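Local coordinates for protein endo-beta-1,2-glucanase (Talaromyces funiculosus, PDB 6IMV) that hydrolyses internal beta-1,2-glucosidic linkages of beta-1,2-glucans as a fungal endo-acting glycoside hydrolase, at residues A[212-223]-A[235-245]. Numbering follows the deposited sequence.
Sequences QGEGKVCAVTDI and QTYACEGTSYL
A disulfide-pinned antiparallel strand pair joins 212-223 to 235-245: Cys218 SG and Cys239 SG are bonded across the point where the pairing breaks register. Beyond the disulfide, Asp222 and Ala238 form a hydrogen-bonded pair, N to O 2.8 Å from Asp222 to Ala238 and 3.0 Å in return, and Glu240 N binds Val220 O. Before it, a single bridge, Cys218 with Tyr244, is held by Ala219 N to Ser243 O and Leu245 N to Val217 O. Water 4 accepts from Val220 N and lies within hydrogen-bonding distance of Glu240 O and Ser243 O. Strand 220-223 is the middle of a three-stranded antiparallel sheet, flanked by 160-162 and 237-239, and Val220 on it touches a bound beta-D-glucopyranose. On one face of this sheet Ile223 lies alongside the Tyr237 ring, CG2 3.6 Å from CE1, while Tyr237 OH reaches on to Gly136 O. On the other, the side chains of Asp222 and Glu240 cross at about a right angle, their carboxylate planes 38° apart, with OD1 and OE1 2.6 Å apart, a distance that suggests a shared proton; Arg160, in a salt bridge with Glu240 OE1, would also ease the charge. At the far end, beside the type I' turn Gly213 to Lys216 and its classic bulge, the Tyr244 ring receives Lys216 CB over one face in a CH-pi contact, 4.0 Å from the centroid. With CG of Lys216 anti to its carbonyl carbon (chi1 -68°), the extended chain follows the ring until water 3 links NZ to Tyr244 OH. The Gln212 amide stands 82° to that ring, and its NE2 meets Cys239 N through water 1. With an alanine in place of Tyr244, the aliphatic part of Lys216 would probably lose its platform and water 3 its phenol partner.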
loop_
_atom_site.group_PDB
_atom_site.type_symbol
_atom_site.label_atom_id
_atom_site.label_comp_id
_atom_site.label_asym_id
_atom_site.label_seq_id
_atom_site.Cartn_x
_atom_site.Cartn_y
_atom_site.Cartn_z
ATOM N N GLN A 212 -19.408 -10.655 11.862
ATOM C CA GLN A 212 -20.773 -11.181 11.698
ATOM C C GLN A 212 -20.960 -12.465 12.515
ATOM O O GLN A 212 -22.062 -12.763 12.945
ATOM C CB GLN A 212 -21.065 -11.498 10.233
ATOM C CG GLN A 212 -22.520 -11.827 9.945
ATOM C CD GLN A 212 -22.708 -12.168 8.490
ATOM O OE1 GLN A 212 -22.470 -13.300 8.066
ATOM N NE2 GLN A 212 -23.115 -11.180 7.708
ATOM N N GLY A 213 -19.881 -13.234 12.679
ATOM C CA GLY A 213 -19.906 -14.507 13.389
ATOM C C GLY A 213 -19.491 -15.647 12.476
ATOM O O GLY A 213 -19.504 -15.495 11.259
ATOM N N GLU A 214 -19.107 -16.777 13.084
ATOM C CA GLU A 214 -18.700 -17.984 12.389
ATOM C C GLU A 214 -17.566 -17.668 11.400
ATOM O O GLU A 214 -17.530 -18.215 10.306
ATOM C CB GLU A 214 -19.912 -18.603 11.700
ATOM C CG GLU A 214 -20.990 -19.022 12.679
ATOM C CD GLU A 214 -22.373 -19.152 12.075
ATOM O OE1 GLU A 214 -22.487 -19.535 10.884
ATOM O OE2 GLU A 214 -23.347 -18.881 12.802
ATOM N N GLY A 215 -16.654 -16.775 11.813
ATOM C CA GLY A 215 -15.427 -16.457 11.074
ATOM C C GLY A 215 -15.644 -15.457 9.949
ATOM O O GLY A 215 -14.700 -15.153 9.209
ATOM N N LYS A 216 -16.873 -14.936 9.818
ATOM C CA LYS A 216 -17.232 -14.039 8.723
ATOM C C LYS A 216 -17.014 -12.596 9.175
ATOM O O LYS A 216 -17.585 -12.160 10.175
ATOM C CB LYS A 216 -18.669 -14.286 8.257
ATOM C CG LYS A 216 -18.868 -15.625 7.567
ATOM C CD LYS A 216 -20.306 -15.985 7.244
ATOM C CE LYS A 216 -20.420 -17.408 6.733
ATOM N NZ LYS A 216 -21.717 -17.648 6.056
ATOM N N VAL A 217 -16.190 -11.871 8.409
ATOM C CA VAL A 217 -15.837 -10.476 8.674
ATOM C C VAL A 217 -16.273 -9.653 7.461
ATOM O O VAL A 217 -15.878 -9.978 6.348
ATOM C CB VAL A 217 -14.325 -10.329 8.940
ATOM C CG1 VAL A 217 -13.914 -8.865 9.091
ATOM C CG2 VAL A 217 -13.871 -11.137 10.152
ATOM N N CYS A 218 -17.085 -8.603 7.664
ATOM C CA CYS A 218 -17.577 -7.802 6.531
ATOM C C CYS A 218 -16.403 -7.140 5.795
ATOM O O CYS A 218 -15.552 -6.524 6.418
ATOM C CB CYS A 218 -18.533 -6.687 6.936
ATOM S SG CYS A 218 -19.804 -7.163 8.131
ATOM N N ALA A 219 -16.397 -7.244 4.463
ATOM C CA ALA A 219 -15.528 -6.431 3.625
ATOM C C ALA A 219 -15.979 -4.969 3.715
ATOM O O ALA A 219 -15.148 -4.046 3.871
ATOM C CB ALA A 219 -15.539 -6.943 2.204
ATOM N N VAL A 220 -17.300 -4.769 3.640
ATOM C CA VAL A 220 -17.915 -3.458 3.829
ATOM C C VAL A 220 -19.083 -3.613 4.799
ATOM O O VAL A 220 -19.934 -4.465 4.604
ATOM C CB VAL A 220 -18.380 -2.844 2.496
ATOM C CG1 VAL A 220 -19.082 -1.511 2.704
ATOM C CG2 VAL A 220 -17.233 -2.694 1.511
ATOM N N THR A 221 -19.088 -2.794 5.856
ATOM C CA THR A 221 -20.189 -2.751 6.800
ATOM C C THR A 221 -21.109 -1.579 6.444
ATOM O O THR A 221 -20.646 -0.453 6.239
ATOM C CB THR A 221 -19.692 -2.661 8.241
ATOM O OG1 THR A 221 -19.104 -3.917 8.576
ATOM C CG2 THR A 221 -20.792 -2.334 9.229
ATOM N N ASP A 222 -22.408 -1.885 6.357
ATOM C CA ASP A 222 -23.475 -0.911 6.209
ATOM C C ASP A 222 -23.947 -0.498 7.605
ATOM O O ASP A 222 -24.247 -1.355 8.459
ATOM C CB ASP A 222 -24.619 -1.493 5.373
ATOM C CG ASP A 222 -24.217 -1.749 3.931
ATOM O OD1 ASP A 222 -23.326 -1.042 3.425
ATOM O OD2 ASP A 222 -24.775 -2.672 3.336
ATOM N N ILE A 223 -23.961 0.818 7.824
ATOM C CA ILE A 223 -24.309 1.463 9.079
ATOM C C ILE A 223 -25.719 2.043 8.918
ATOM O O ILE A 223 -25.982 2.699 7.937
ATOM C CB ILE A 223 -23.283 2.565 9.414
ATOM C CG1 ILE A 223 -21.841 2.061 9.314
ATOM C CG2 ILE A 223 -23.582 3.189 10.771
ATOM C CD1 ILE A 223 -20.808 3.156 9.430
ATOM N N GLN A 235 -29.035 2.112 16.379
ATOM C CA GLN A 235 -27.918 1.875 15.465
ATOM C C GLN A 235 -27.863 0.378 15.138
ATOM O O GLN A 235 -28.099 -0.452 16.013
ATOM C CB GLN A 235 -26.601 2.334 16.090
ATOM C CG GLN A 235 -25.396 2.180 15.173
ATOM C CD GLN A 235 -25.456 3.160 14.033
ATOM O OE1 GLN A 235 -26.151 2.939 13.039
ATOM N NE2 GLN A 235 -24.728 4.259 14.183
ATOM N N THR A 236 -27.559 0.049 13.881
ATOM C CA THR A 236 -27.279 -1.330 13.481
ATOM C C THR A 236 -26.103 -1.348 12.500
ATOM O O THR A 236 -25.814 -0.347 11.809
ATOM C CB THR A 236 -28.489 -2.025 12.836
ATOM O OG1 THR A 236 -28.678 -1.430 11.556
ATOM C CG2 THR A 236 -29.758 -1.922 13.653
ATOM N N TYR A 237 -25.444 -2.509 12.449
ATOM C CA TYR A 237 -24.374 -2.800 11.500
ATOM C C TYR A 237 -24.679 -4.139 10.821
ATOM O O TYR A 237 -25.099 -5.074 11.464
ATOM C CB TYR A 237 -23.035 -2.803 12.235
ATOM C CG TYR A 237 -22.704 -1.493 12.913
ATOM C CD1 TYR A 237 -22.115 -0.456 12.205
ATOM C CD2 TYR A 237 -23.001 -1.280 14.251
ATOM C CE1 TYR A 237 -21.819 0.751 12.811
ATOM C CE2 TYR A 237 -22.722 -0.070 14.866
ATOM C CZ TYR A 237 -22.118 0.948 14.146
ATOM O OH TYR A 237 -21.829 2.153 14.740
ATOM N N ALA A 238 -24.499 -4.207 9.506
ATOM C CA ALA A 238 -24.646 -5.445 8.781
ATOM C C ALA A 238 -23.629 -5.479 7.641
ATOM O O ALA A 238 -23.282 -4.441 7.084
ATOM C CB ALA A 238 -26.062 -5.562 8.267
ATOM N N CYS A 239 -23.149 -6.677 7.306
ATOM C CA CYS A 239 -22.270 -6.825 6.145
ATOM C C CYS A 239 -23.029 -6.438 4.879
ATOM O O CYS A 239 -24.206 -6.742 4.739
ATOM C CB CYS A 239 -21.747 -8.244 5.981
ATOM S SG CYS A 239 -20.732 -8.793 7.374
ATOM N N GLU A 240 -22.328 -5.767 3.967
ATOM C CA GLU A 240 -22.852 -5.453 2.672
ATOM C C GLU A 240 -22.741 -6.704 1.797
ATOM O O GLU A 240 -21.642 -7.178 1.511
ATOM C CB GLU A 240 -22.101 -4.272 2.064
ATOM C CG GLU A 240 -22.775 -3.713 0.844
ATOM C CD GLU A 240 -22.198 -2.385 0.401
ATOM O OE1 GLU A 240 -22.560 -1.339 0.980
ATOM O OE2 GLU A 240 -21.358 -2.408 -0.472
ATOM N N GLY A 241 -23.897 -7.251 1.411
ATOM C CA GLY A 241 -23.969 -8.494 0.672
ATOM C C GLY A 241 -23.295 -9.632 1.418
ATOM O O GLY A 241 -23.401 -9.755 2.641
ATOM N N THR A 242 -22.545 -10.434 0.666
ATOM C CA THR A 242 -21.948 -11.657 1.152
ATOM C C THR A 242 -20.433 -11.638 0.868
ATOM O O THR A 242 -19.802 -12.697 0.740
ATOM C CB THR A 242 -22.724 -12.837 0.549
ATOM O OG1 THR A 242 -22.284 -14.020 1.208
ATOM C CG2 THR A 242 -22.558 -12.985 -0.947
ATOM N N SER A 243 -19.852 -10.430 0.802
ATOM C CA SER A 243 -18.408 -10.207 0.612
ATOM C C SER A 243 -17.714 -10.106 1.974
ATOM O O SER A 243 -17.976 -9.178 2.747
ATOM C CB SER A 243 -18.138 -8.955 -0.186
ATOM O OG SER A 243 -18.404 -9.166 -1.561
ATOM N N TYR A 244 -16.790 -11.029 2.236
ATOM C CA TYR A 244 -16.088 -11.087 3.513
ATOM C C TYR A 244 -14.578 -10.973 3.292
ATOM O O TYR A 244 -14.067 -11.316 2.236
ATOM C CB TYR A 244 -16.432 -12.381 4.256
ATOM C CG TYR A 244 -17.909 -12.633 4.394
ATOM C CD1 TYR A 244 -18.686 -11.838 5.223
ATOM C CD2 TYR A 244 -18.536 -13.650 3.687
ATOM C CE1 TYR A 244 -20.050 -12.048 5.351
ATOM C CE2 TYR A 244 -19.899 -13.875 3.808
ATOM C CZ TYR A 244 -20.659 -13.065 4.636
ATOM O OH TYR A 244 -22.001 -13.272 4.765
ATOM N N LEU A 245 -13.890 -10.465 4.318
ATOM C CA LEU A 245 -12.440 -10.499 4.389
ATOM C C LEU A 245 -12.023 -11.923 4.759
ATOM O O LEU A 245 -11.910 -12.237 5.934
ATOM C CB LEU A 245 -11.970 -9.484 5.435
ATOM C CG LEU A 245 -12.320 -8.032 5.133
ATOM C CD1 LEU A 245 -11.649 -7.097 6.117
ATOM C CD2 LEU A 245 -11.924 -7.667 3.710
HETATM O O HOH W 1 -24.150 -8.931 8.747
HETATM O O HOH W 2 -14.358 -13.616 6.815
HETATM O O HOH W 3 -22.902 -15.797 4.461
HETATM O O HOH W 4 -19.138 -6.843 2.474
HETATM O O HOH W 5 -27.049 -1.699 9.072
#